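Local coordinates for protein glucokinase (Thermus thermophilus, PDB 3VOV) that probably phosphorylates glucose and related hexoses at the expense of ATP, as a zinc-binding hexokinase of the ROK family, at residues 1-13 and 55-67; 14-26 and 283-295. One frame throughout, in Å; residues are numbered along the deposited sequence.

Contact 1: 1-13 and 55-67; sequences MKVVGLDLGGTKI and GVRGEAIGLGTPG
Strands 3-8 and 61-65 run parallel, pairing V4 with I61, G5 with G62, L6 with L63 and D7 with G64, their axes 4.7 Å apart at an angle of 16°. An unbroken ladder joins them: A60 O receives V4 N at 2.9 Å, V4 O receives G62 N, G62 O receives L6 N at 2.7 Å, L6 O receives G64 N, and G64 O receives L8 N. Ahead of its first rung, K2 O accepts E59 N at 2.8 Å, tilted 30° from the carbonyl plane. The side chains divide between the two faces. V4, L6, I61 and L63 share one, where CD1 of L6 lies against CG2 of I61 at 3.5 Å, the two side chains crossing at a slant. With CG of L63 turned away from its own backbone N (chi1 172°), CD1 is directed toward strand 3-8, where it rests on CB of L6 at 3.7 Å and reaches CB of L8. Helix 90-98 covers L6, I61 and L63, while helix 36-54 reaches V4. Strand 3-8 is the middle strand of the ribonuclease H-like sheet of the actin-type ATPase clan, with 61-65 next to it; the G9-T11 turn beyond L8 probably corresponds to the first phosphate loop of such kinases. G5, G62 and G64 fall on the D7 face and leave it low. G58 lies so close to V3 and V4 that a CB would collide with their backbone. At the N-terminal end of the ladder M1 and E59 cross at about a right angle, CG of M1 3.5 Å from OE2 of E59, and a water accepting from K2 N donates to E59 OE1. CB of V3 sits on A60 O at 3.3 Å, and P66 packs its ring carbons against L8 O.

Contact 2: 14-26 and 283-295; sequences AAGVFDGKRLLSK and EAGLLGAALTAYL
OD1 of D19 is gripped by two backbone amides, K21 N at 2.8 Å, closing an Asx turn, and R22 N at 2.7 Å, an Asx motif, together shaping the bend after strand 12-18, where D19 O and G20 lie against Y294. CA of G20 stands over one face of the Y294 ring, 3.5 Å from its centroid, in a CH-pi contact. With an alanine in place of Y294, G20 would lose this aromatic face, and a gap would probably open between the turn and M1, which the tyrosine also touches. Helix 284-295 crosses strand 14-18 at 49°, one of the helices covering the sheet of this actin-like domain. F18 points into it, CG anti to the backbone N (chi1 176°) and the ring laid across the helix: its CB meets CB of A290 at 3.4 Å, CZ leans on CG of L291 and CE1 on CD2 of L287, while CB of Y294 comes in at the ring edge. The methyls of L286 reach A14 and the backbone of G16, and L23 covers L286 and L287. Near the helix start K26 NZ forms a salt bridge with E283 OE1 at 3.0 Å, meeting the anti lone pair of that oxygen.

How the contacts relate
The two contacts meet in one sheet, for strands 3-8 and 12-18 are antiparallel neighbours and pair through G5 with G16 and D7 with A14. Contact 1 is the more buried, its strands held edge to edge by backbone bonds; contact 2 lays a helix over the sheet by apolar side chains and is partly buried, with a salt bridge toward its outer side. The lack of side chains at G5, G62 and G64 is consistent with the close approach of that helix: A289 CB rests on L6 O and L286 CD1 on G5 O. Contact 1 helps build the sheet, whereas contact 2 covers the face opposite helices 36-54 and 90-98. Both lie away from the zinc sites.

Contact 1: 1-13 and 55-67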
loop_
_atom_site.group_PDB
_atom_site.type_symbol
_atom_site.label_atom_id
_atom_site.label_comp_id
_atom_site.label_asym_id
_atom_site.label_seq_id
_atom_site.Cartn_x
_atom_site.Cartn_y
_atom_site.Cartn_z
ATOM N N MET B 1 -49.863 -15.643 1.411
ATOM C CA MET B 1 -48.858 -16.767 1.275
ATOM C C MET B 1 -47.956 -16.853 2.517
ATOM O O MET B 1 -47.485 -15.817 3.025
ATOM C CB MET B 1 -48.077 -16.617 -0.036
ATOM C CG MET B 1 -47.441 -17.927 -0.557
ATOM S SD MET B 1 -45.703 -17.739 -0.195
ATOM C CE MET B 1 -45.246 -16.465 -1.398
ATOM N N LYS B 2 -47.778 -18.061 3.041
ATOM C CA LYS B 2 -46.945 -18.298 4.213
ATOM C C LYS B 2 -45.794 -19.211 3.868
ATOM O O LYS B 2 -45.972 -20.161 3.094
ATOM C CB LYS B 2 -47.745 -18.988 5.344
ATOM C CG LYS B 2 -48.482 -18.035 6.330
ATOM C CD LYS B 2 -49.271 -16.985 5.598
ATOM C CE LYS B 2 -50.463 -16.467 6.407
ATOM N NZ LYS B 2 -51.462 -15.982 5.395
ATOM N N VAL B 3 -44.624 -18.932 4.450
ATOM C CA VAL B 3 -43.484 -19.864 4.389
ATOM C C VAL B 3 -42.965 -20.059 5.784
ATOM O O VAL B 3 -43.482 -19.451 6.701
ATOM C CB VAL B 3 -42.340 -19.333 3.484
ATOM C CG1 VAL B 3 -42.867 -19.091 2.076
ATOM C CG2 VAL B 3 -41.742 -18.006 4.089
ATOM N N VAL B 4 -41.940 -20.902 5.930
ATOM C CA VAL B 4 -41.216 -21.080 7.178
ATOM C C VAL B 4 -39.770 -20.657 6.933
ATOM O O VAL B 4 -39.209 -21.038 5.924
ATOM C CB VAL B 4 -41.217 -22.547 7.616
ATOM C CG1 VAL B 4 -40.286 -22.760 8.802
ATOM C CG2 VAL B 4 -42.686 -23.005 7.946
ATOM N N GLY B 5 -39.213 -19.810 7.813
ATOM C CA GLY B 5 -37.793 -19.509 7.767
ATOM C C GLY B 5 -37.066 -20.354 8.790
ATOM O O GLY B 5 -37.612 -20.644 9.853
ATOM N N LEU B 6 -35.837 -20.739 8.472
ATOM C CA LEU B 6 -34.950 -21.415 9.423
ATOM C C LEU B 6 -33.591 -20.733 9.365
ATOM O O LEU B 6 -33.104 -20.410 8.260
ATOM C CB LEU B 6 -34.767 -22.902 9.046
ATOM C CG LEU B 6 -35.974 -23.825 9.141
ATOM C CD1 LEU B 6 -35.795 -25.188 8.409
ATOM C CD2 LEU B 6 -36.224 -24.052 10.648
ATOM N N ASP B 7 -32.959 -20.511 10.515
ATOM C CA ASP B 7 -31.610 -19.915 10.525
ATOM C C ASP B 7 -30.734 -20.890 11.309
ATOM O O ASP B 7 -30.970 -21.093 12.514
ATOM C CB ASP B 7 -31.615 -18.495 11.156
ATOM C CG ASP B 7 -30.263 -17.752 10.979
ATOM O OD1 ASP B 7 -29.484 -18.068 10.039
ATOM O OD2 ASP B 7 -29.951 -16.841 11.775
ATOM N N LEU B 8 -29.780 -21.542 10.638
ATOM C CA LEU B 8 -28.997 -22.573 11.280
ATOM C C LEU B 8 -27.707 -21.934 11.769
ATOM O O LEU B 8 -26.902 -21.540 10.953
ATOM C CB LEU B 8 -28.655 -23.690 10.285
ATOM C CG LEU B 8 -27.581 -24.709 10.738
ATOM C CD1 LEU B 8 -28.033 -25.540 12.034
ATOM C CD2 LEU B 8 -27.197 -25.661 9.576
ATOM N N GLY B 9 -27.523 -21.811 13.085
ATOM C CA GLY B 9 -26.238 -21.311 13.630
ATOM C C GLY B 9 -25.444 -22.388 14.358
ATOM O O GLY B 9 -25.905 -23.539 14.528
ATOM N N GLY B 10 -24.239 -22.019 14.797
ATOM C CA GLY B 10 -23.363 -22.959 15.497
ATOM C C GLY B 10 -23.937 -23.374 16.842
ATOM O O GLY B 10 -23.800 -24.524 17.225
ATOM N N THR B 11 -24.621 -22.444 17.518
ATOM C CA THR B 11 -25.176 -22.633 18.865
ATOM C C THR B 11 -26.659 -23.020 18.810
ATOM O O THR B 11 -27.086 -23.978 19.472
ATOM C CB THR B 11 -25.102 -21.300 19.643
ATOM O OG1 THR B 11 -23.785 -20.767 19.552
ATOM C CG2 THR B 11 -25.521 -21.442 21.129
ATOM N N LYS B 12 -27.427 -22.248 18.031
ATOM C CA LYS B 12 -28.897 -22.311 17.990
ATOM C C LYS B 12 -29.476 -22.424 16.579
ATOM O O LYS B 12 -28.917 -21.909 15.602
ATOM C CB LYS B 12 -29.476 -21.043 18.626
ATOM C CG LYS B 12 -29.115 -20.871 20.122
ATOM C CD LYS B 12 -29.861 -21.929 20.955
ATOM C CE LYS B 12 -29.728 -21.739 22.478
ATOM N NZ LYS B 12 -29.533 -20.311 22.810
ATOM N N ILE B 13 -30.623 -23.085 16.493
ATOM C CA ILE B 13 -31.476 -23.035 15.309
ATOM C C ILE B 13 -32.674 -22.136 15.646
ATOM O O ILE B 13 -33.320 -22.333 16.678
ATOM C CB ILE B 13 -32.031 -24.449 14.997
ATOM C CG1 ILE B 13 -30.874 -25.359 14.543
ATOM C CG2 ILE B 13 -33.230 -24.360 14.027
ATOM C CD1 ILE B 13 -31.184 -26.813 14.486
ATOM N N GLY B 55 -50.083 -21.787 13.906
ATOM C CA GLY B 55 -51.361 -22.313 13.538
ATOM C C GLY B 55 -51.491 -22.334 12.046
ATOM O O GLY B 55 -52.590 -22.484 11.509
ATOM N N VAL B 56 -50.367 -22.191 11.353
ATOM C CA VAL B 56 -50.399 -22.191 9.899
ATOM C C VAL B 56 -49.192 -22.957 9.431
ATOM O O VAL B 56 -48.144 -22.915 10.076
ATOM C CB VAL B 56 -50.236 -20.774 9.281
ATOM C CG1 VAL B 56 -51.343 -20.522 8.298
ATOM C CG2 VAL B 56 -50.232 -19.717 10.342
ATOM N N ARG B 57 -49.352 -23.571 8.276
ATOM C CA ARG B 57 -48.346 -24.337 7.581
ATOM C C ARG B 57 -47.688 -23.477 6.494
ATOM O O ARG B 57 -48.367 -22.730 5.797
ATOM C CB ARG B 57 -49.087 -25.489 6.927
ATOM C CG ARG B 57 -48.255 -26.610 6.326
ATOM C CD ARG B 57 -49.181 -27.727 5.747
ATOM N NE ARG B 57 -48.463 -28.600 4.817
ATOM C CZ ARG B 57 -47.688 -29.607 5.196
ATOM N NH1 ARG B 57 -47.543 -29.894 6.487
ATOM N NH2 ARG B 57 -47.071 -30.341 4.280
ATOM N N GLY B 58 -46.369 -23.568 6.322
ATOM C CA GLY B 58 -45.750 -22.810 5.245
ATOM C C GLY B 58 -45.791 -23.593 3.946
ATOM O O GLY B 58 -45.793 -24.838 3.960
ATOM N N GLU B 59 -45.820 -22.902 2.816
ATOM C CA GLU B 59 -45.681 -23.639 1.565
ATOM C C GLU B 59 -44.273 -23.865 1.016
ATOM O O GLU B 59 -44.099 -24.563 0.009
ATOM C CB GLU B 59 -46.624 -23.154 0.470
ATOM C CG GLU B 59 -46.819 -21.704 0.266
ATOM C CD GLU B 59 -48.017 -21.493 -0.648
ATOM O OE1 GLU B 59 -49.161 -21.623 -0.165
ATOM O OE2 GLU B 59 -47.814 -21.209 -1.847
ATOM N N ALA B 60 -43.272 -23.316 1.704
ATOM C CA ALA B 60 -41.874 -23.508 1.334
ATOM C C ALA B 60 -41.057 -23.203 2.571
ATOM O O ALA B 60 -41.550 -22.547 3.514
ATOM C CB ALA B 60 -41.461 -22.594 0.201
ATOM N N ILE B 61 -39.812 -23.687 2.579
ATOM C CA ILE B 61 -38.957 -23.410 3.698
ATOM C C ILE B 61 -37.725 -22.660 3.175
ATOM O O ILE B 61 -37.185 -23.012 2.113
ATOM C CB ILE B 61 -38.567 -24.727 4.367
ATOM C CG1 ILE B 61 -39.823 -25.379 4.993
ATOM C CG2 ILE B 61 -37.448 -24.515 5.390
ATOM C CD1 ILE B 61 -39.513 -26.589 5.835
ATOM N N GLY B 62 -37.307 -21.617 3.884
ATOM C CA GLY B 62 -36.040 -20.962 3.559
ATOM C C GLY B 62 -35.081 -21.264 4.683
ATOM O O GLY B 62 -35.464 -21.208 5.864
ATOM N N LEU B 63 -33.863 -21.649 4.313
ATOM C CA LEU B 63 -32.827 -22.049 5.275
ATOM C C LEU B 63 -31.533 -21.279 5.069
ATOM O O LEU B 63 -30.867 -21.397 3.996
ATOM C CB LEU B 63 -32.542 -23.553 5.154
ATOM C CG LEU B 63 -31.323 -24.067 5.973
ATOM C CD1 LEU B 63 -31.539 -23.913 7.512
ATOM C CD2 LEU B 63 -31.093 -25.576 5.636
ATOM N N GLY B 64 -31.144 -20.551 6.109
ATOM C CA GLY B 64 -29.995 -19.715 6.086
ATOM C C GLY B 64 -28.922 -20.397 6.882
ATOM O O GLY B 64 -29.170 -20.938 7.973
ATOM N N THR B 65 -27.712 -20.370 6.347
ATOM C CA THR B 65 -26.616 -21.121 6.961
ATOM C C THR B 65 -25.325 -20.299 6.867
ATOM O O THR B 65 -25.132 -19.605 5.901
ATOM C CB THR B 65 -26.479 -22.497 6.205
ATOM O OG1 THR B 65 -25.270 -23.127 6.562
ATOM C CG2 THR B 65 -26.379 -22.266 4.755
ATOM N N PRO B 66 -24.422 -20.403 7.851
ATOM C CA PRO B 66 -23.228 -19.597 7.772
ATOM C C PRO B 66 -22.339 -20.001 6.631
ATOM O O PRO B 66 -21.764 -19.124 5.990
ATOM C CB PRO B 66 -22.493 -19.911 9.081
ATOM C CG PRO B 66 -23.540 -20.513 9.964
ATOM C CD PRO B 66 -24.408 -21.264 9.044
ATOM N N GLY B 67 -22.221 -21.295 6.352
ATOM C CA GLY B 67 -21.103 -21.740 5.518
ATOM C C GLY B 67 -20.921 -21.199 4.104
ATOM O O GLY B 67 -21.670 -20.322 3.649
HETATM O O HOH W 1 -49.911 -20.043 2.435
#

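Contact 2: 14-26 and 283-295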
loop_
_atom_site.group_PDB
_atom_site.type_symbol
_atom_site.label_atom_id
_atom_site.label_comp_id
_atom_site.label_asym_id
_atom_site.label_seq_id
_atom_site.Cartn_x
_atom_site.Cartn_y
_atom_site.Cartn_z
ATOM N N ALA B 14 -32.962 -21.168 14.766
ATOM C CA ALA B 14 -34.182 -20.379 14.832
ATOM C C ALA B 14 -35.158 -20.752 13.718
ATOM O O ALA B 14 -34.748 -21.045 12.567
ATOM C CB ALA B 14 -33.850 -18.881 14.784
ATOM N N ALA B 15 -36.452 -20.749 14.045
ATOM C CA ALA B 15 -37.468 -21.064 13.076
ATOM C C ALA B 15 -38.679 -20.133 13.224
ATOM O O ALA B 15 -38.979 -19.695 14.335
ATOM C CB ALA B 15 -37.905 -22.563 13.230
ATOM N N GLY B 16 -39.364 -19.828 12.134
ATOM C CA GLY B 16 -40.631 -19.121 12.286
ATOM C C GLY B 16 -41.392 -19.129 11.008
ATOM O O GLY B 16 -40.778 -19.131 9.937
ATOM N N VAL B 17 -42.726 -19.178 11.125
ATOM C CA VAL B 17 -43.636 -18.934 10.002
ATOM C C VAL B 17 -43.578 -17.446 9.701
ATOM O O VAL B 17 -43.369 -16.646 10.616
ATOM C CB VAL B 17 -45.102 -19.404 10.308
ATOM C CG1 VAL B 17 -46.048 -19.064 9.171
ATOM C CG2 VAL B 17 -45.142 -20.935 10.572
ATOM N N PHE B 18 -43.668 -17.089 8.431
ATOM C CA PHE B 18 -43.434 -15.735 8.003
ATOM C C PHE B 18 -44.496 -15.454 6.977
ATOM O O PHE B 18 -44.752 -16.305 6.140
ATOM C CB PHE B 18 -42.060 -15.645 7.328
ATOM C CG PHE B 18 -41.732 -14.302 6.747
ATOM C CD1 PHE B 18 -41.464 -13.217 7.582
ATOM C CD2 PHE B 18 -41.666 -14.125 5.360
ATOM C CE1 PHE B 18 -41.149 -11.983 7.045
ATOM C CE2 PHE B 18 -41.320 -12.937 4.815
ATOM C CZ PHE B 18 -41.066 -11.816 5.665
ATOM N N ASP B 19 -45.063 -14.248 6.988
ATOM C CA ASP B 19 -46.176 -13.963 6.072
ATOM C C ASP B 19 -45.847 -13.006 4.935
ATOM O O ASP B 19 -46.755 -12.580 4.176
ATOM C CB ASP B 19 -47.379 -13.457 6.854
ATOM C CG ASP B 19 -47.145 -12.076 7.459
ATOM O OD1 ASP B 19 -46.129 -11.400 7.133
ATOM O OD2 ASP B 19 -47.995 -11.665 8.270
ATOM N N GLY B 20 -44.554 -12.701 4.778
ATOM C CA GLY B 20 -44.099 -11.784 3.741
ATOM C C GLY B 20 -43.651 -10.481 4.371
ATOM O O GLY B 20 -42.833 -9.754 3.774
ATOM N N LYS B 21 -44.118 -10.218 5.603
ATOM C CA LYS B 21 -43.745 -8.988 6.342
ATOM C C LYS B 21 -43.358 -9.275 7.775
ATOM O O LYS B 21 -42.476 -8.630 8.289
ATOM C CB LYS B 21 -44.897 -7.945 6.346
ATOM C CG LYS B 21 -45.118 -7.188 4.999
ATOM C CD LYS B 21 -43.770 -6.646 4.401
ATOM C CE LYS B 21 -43.916 -5.411 3.475
ATOM N NZ LYS B 21 -42.564 -5.126 2.820
ATOM N N ARG B 22 -44.036 -10.220 8.422
ATOM C CA ARG B 22 -43.854 -10.485 9.851
ATOM C C ARG B 22 -43.726 -11.936 10.148
ATOM O O ARG B 22 -44.312 -12.774 9.455
ATOM C CB ARG B 22 -45.053 -9.964 10.701
ATOM C CG ARG B 22 -45.229 -8.462 10.661
ATOM C CD ARG B 22 -46.312 -8.018 11.639
ATOM N NE ARG B 22 -46.326 -6.575 11.747
ATOM C CZ ARG B 22 -46.965 -5.768 10.917
ATOM N NH1 ARG B 22 -47.683 -6.273 9.917
ATOM N NH2 ARG B 22 -46.934 -4.453 11.134
ATOM N N LEU B 23 -42.960 -12.238 11.200
ATOM C CA LEU B 23 -42.974 -13.583 11.754
ATOM C C LEU B 23 -44.337 -13.847 12.410
ATOM O O LEU B 23 -44.849 -12.971 13.106
ATOM C CB LEU B 23 -41.885 -13.702 12.804
ATOM C CG LEU B 23 -40.426 -13.689 12.258
ATOM C CD1 LEU B 23 -39.371 -13.652 13.408
ATOM C CD2 LEU B 23 -40.233 -14.883 11.320
ATOM N N LEU B 24 -44.912 -15.038 12.206
ATOM C CA LEU B 24 -46.121 -15.424 12.956
ATOM C C LEU B 24 -45.806 -16.307 14.135
ATOM O O LEU B 24 -46.695 -16.568 14.953
ATOM C CB LEU B 24 -47.197 -16.074 12.062
ATOM C CG LEU B 24 -47.544 -15.265 10.804
ATOM C CD1 LEU B 24 -48.520 -15.999 9.880
ATOM C CD2 LEU B 24 -48.056 -13.876 11.129
ATOM N N SER B 25 -44.552 -16.770 14.220
ATOM C CA SER B 25 -44.045 -17.564 15.319
ATOM C C SER B 25 -42.538 -17.439 15.382
ATOM O O SER B 25 -41.904 -16.988 14.425
ATOM C CB SER B 25 -44.451 -19.055 15.202
ATOM O OG SER B 25 -44.021 -19.651 13.971
ATOM N N LYS B 26 -41.964 -17.818 16.519
ATOM C CA LYS B 26 -40.516 -17.834 16.685
ATOM C C LYS B 26 -40.032 -18.903 17.673
ATOM O O LYS B 26 -40.321 -18.827 18.864
ATOM C CB LYS B 26 -39.959 -16.466 17.097
ATOM C CG LYS B 26 -38.450 -16.509 17.127
ATOM C CD LYS B 26 -37.781 -15.174 17.074
ATOM C CE LYS B 26 -36.264 -15.364 17.159
ATOM N NZ LYS B 26 -35.637 -14.069 17.482
ATOM N N GLU B 283 -32.352 -11.066 14.448
ATOM C CA GLU B 283 -33.351 -11.786 13.690
ATOM C C GLU B 283 -33.175 -11.646 12.207
ATOM O O GLU B 283 -33.936 -12.255 11.449
ATOM C CB GLU B 283 -34.738 -11.235 14.008
ATOM C CG GLU B 283 -35.399 -11.954 15.095
ATOM C CD GLU B 283 -36.858 -11.617 15.178
ATOM O OE1 GLU B 283 -37.528 -12.298 15.970
ATOM O OE2 GLU B 283 -37.318 -10.681 14.468
ATOM N N ALA B 284 -32.233 -10.823 11.776
ATOM C CA ALA B 284 -32.087 -10.539 10.329
ATOM C C ALA B 284 -31.910 -11.848 9.565
ATOM O O ALA B 284 -32.478 -12.034 8.510
ATOM C CB ALA B 284 -30.877 -9.602 10.060
ATOM N N GLY B 285 -31.138 -12.777 10.107
ATOM C CA GLY B 285 -30.863 -14.020 9.350
ATOM C C GLY B 285 -32.127 -14.876 9.156
ATOM O O GLY B 285 -32.338 -15.423 8.076
ATOM N N LEU B 286 -32.928 -15.025 10.229
ATOM C CA LEU B 286 -34.205 -15.745 10.175
ATOM C C LEU B 286 -35.142 -15.061 9.197
ATOM O O LEU B 286 -35.722 -15.727 8.326
ATOM C CB LEU B 286 -34.865 -15.860 11.580
ATOM C CG LEU B 286 -36.236 -16.557 11.610
ATOM C CD1 LEU B 286 -36.179 -17.921 11.007
ATOM C CD2 LEU B 286 -36.860 -16.638 13.047
ATOM N N LEU B 287 -35.312 -13.748 9.341
ATOM C CA LEU B 287 -36.148 -12.971 8.403
ATOM C C LEU B 287 -35.701 -13.140 6.945
ATOM O O LEU B 287 -36.524 -13.384 6.062
ATOM C CB LEU B 287 -36.164 -11.479 8.797
ATOM C CG LEU B 287 -36.920 -11.195 10.100
ATOM C CD1 LEU B 287 -36.685 -9.751 10.617
ATOM C CD2 LEU B 287 -38.443 -11.456 9.906
ATOM N N GLY B 288 -34.383 -13.065 6.692
ATOM C CA GLY B 288 -33.906 -13.194 5.288
ATOM C C GLY B 288 -34.046 -14.623 4.772
ATOM O O GLY B 288 -34.201 -14.838 3.578
ATOM N N ALA B 289 -33.921 -15.611 5.649
ATOM C CA ALA B 289 -34.152 -17.018 5.221
ATOM C C ALA B 289 -35.629 -17.189 4.839
ATOM O O ALA B 289 -35.974 -17.814 3.834
ATOM C CB ALA B 289 -33.789 -17.973 6.343
ATOM N N ALA B 290 -36.499 -16.607 5.629
ATOM C CA ALA B 290 -37.909 -16.666 5.289
ATOM C C ALA B 290 -38.185 -15.909 4.001
ATOM O O ALA B 290 -38.894 -16.398 3.141
ATOM C CB ALA B 290 -38.771 -16.134 6.455
ATOM N N LEU B 291 -37.640 -14.697 3.866
ATOM C CA LEU B 291 -37.851 -13.936 2.643
ATOM C C LEU B 291 -37.316 -14.614 1.404
ATOM O O LEU B 291 -37.888 -14.495 0.301
ATOM C CB LEU B 291 -37.195 -12.583 2.738
ATOM C CG LEU B 291 -37.954 -11.488 3.441
ATOM C CD1 LEU B 291 -36.878 -10.436 3.829
ATOM C CD2 LEU B 291 -39.019 -10.910 2.479
ATOM N N THR B 292 -36.214 -15.326 1.562
ATOM C CA THR B 292 -35.700 -16.150 0.453
ATOM C C THR B 292 -36.783 -17.052 -0.103
ATOM O O THR B 292 -37.066 -17.030 -1.305
ATOM C CB THR B 292 -34.402 -16.937 0.892
ATOM O OG1 THR B 292 -33.418 -15.980 1.257
ATOM C CG2 THR B 292 -33.835 -17.828 -0.219
ATOM N N ALA B 293 -37.395 -17.854 0.766
ATOM C CA ALA B 293 -38.454 -18.786 0.319
ATOM C C ALA B 293 -39.689 -18.007 -0.191
ATOM O O ALA B 293 -40.341 -18.385 -1.174
ATOM C CB ALA B 293 -38.853 -19.730 1.491
ATOM N N TYR B 294 -40.034 -16.935 0.497
ATOM C CA TYR B 294 -41.247 -16.157 0.159
ATOM C C TYR B 294 -41.150 -15.577 -1.270
ATOM O O TYR B 294 -42.076 -15.719 -2.131
ATOM C CB TYR B 294 -41.437 -15.038 1.214
ATOM C CG TYR B 294 -42.671 -14.204 0.945
ATOM C CD1 TYR B 294 -42.626 -13.079 0.123
ATOM C CD2 TYR B 294 -43.898 -14.593 1.471
ATOM C CE1 TYR B 294 -43.818 -12.311 -0.129
ATOM C CE2 TYR B 294 -45.054 -13.871 1.224
ATOM C CZ TYR B 294 -45.017 -12.740 0.443
ATOM O OH TYR B 294 -46.209 -12.091 0.238
ATOM N N LEU B 295 -40.030 -14.916 -1.540
ATOM C CA LEU B 295 -39.803 -14.329 -2.848
ATOM C C LEU B 295 -39.608 -15.411 -3.922
ATOM O O LEU B 295 -40.001 -15.221 -5.039
ATOM C CB LEU B 295 -38.618 -13.343 -2.817
ATOM C CG LEU B 295 -38.873 -12.166 -1.854
ATOM C CD1 LEU B 295 -37.594 -11.369 -1.590
ATOM C CD2 LEU B 295 -40.031 -11.191 -2.311
#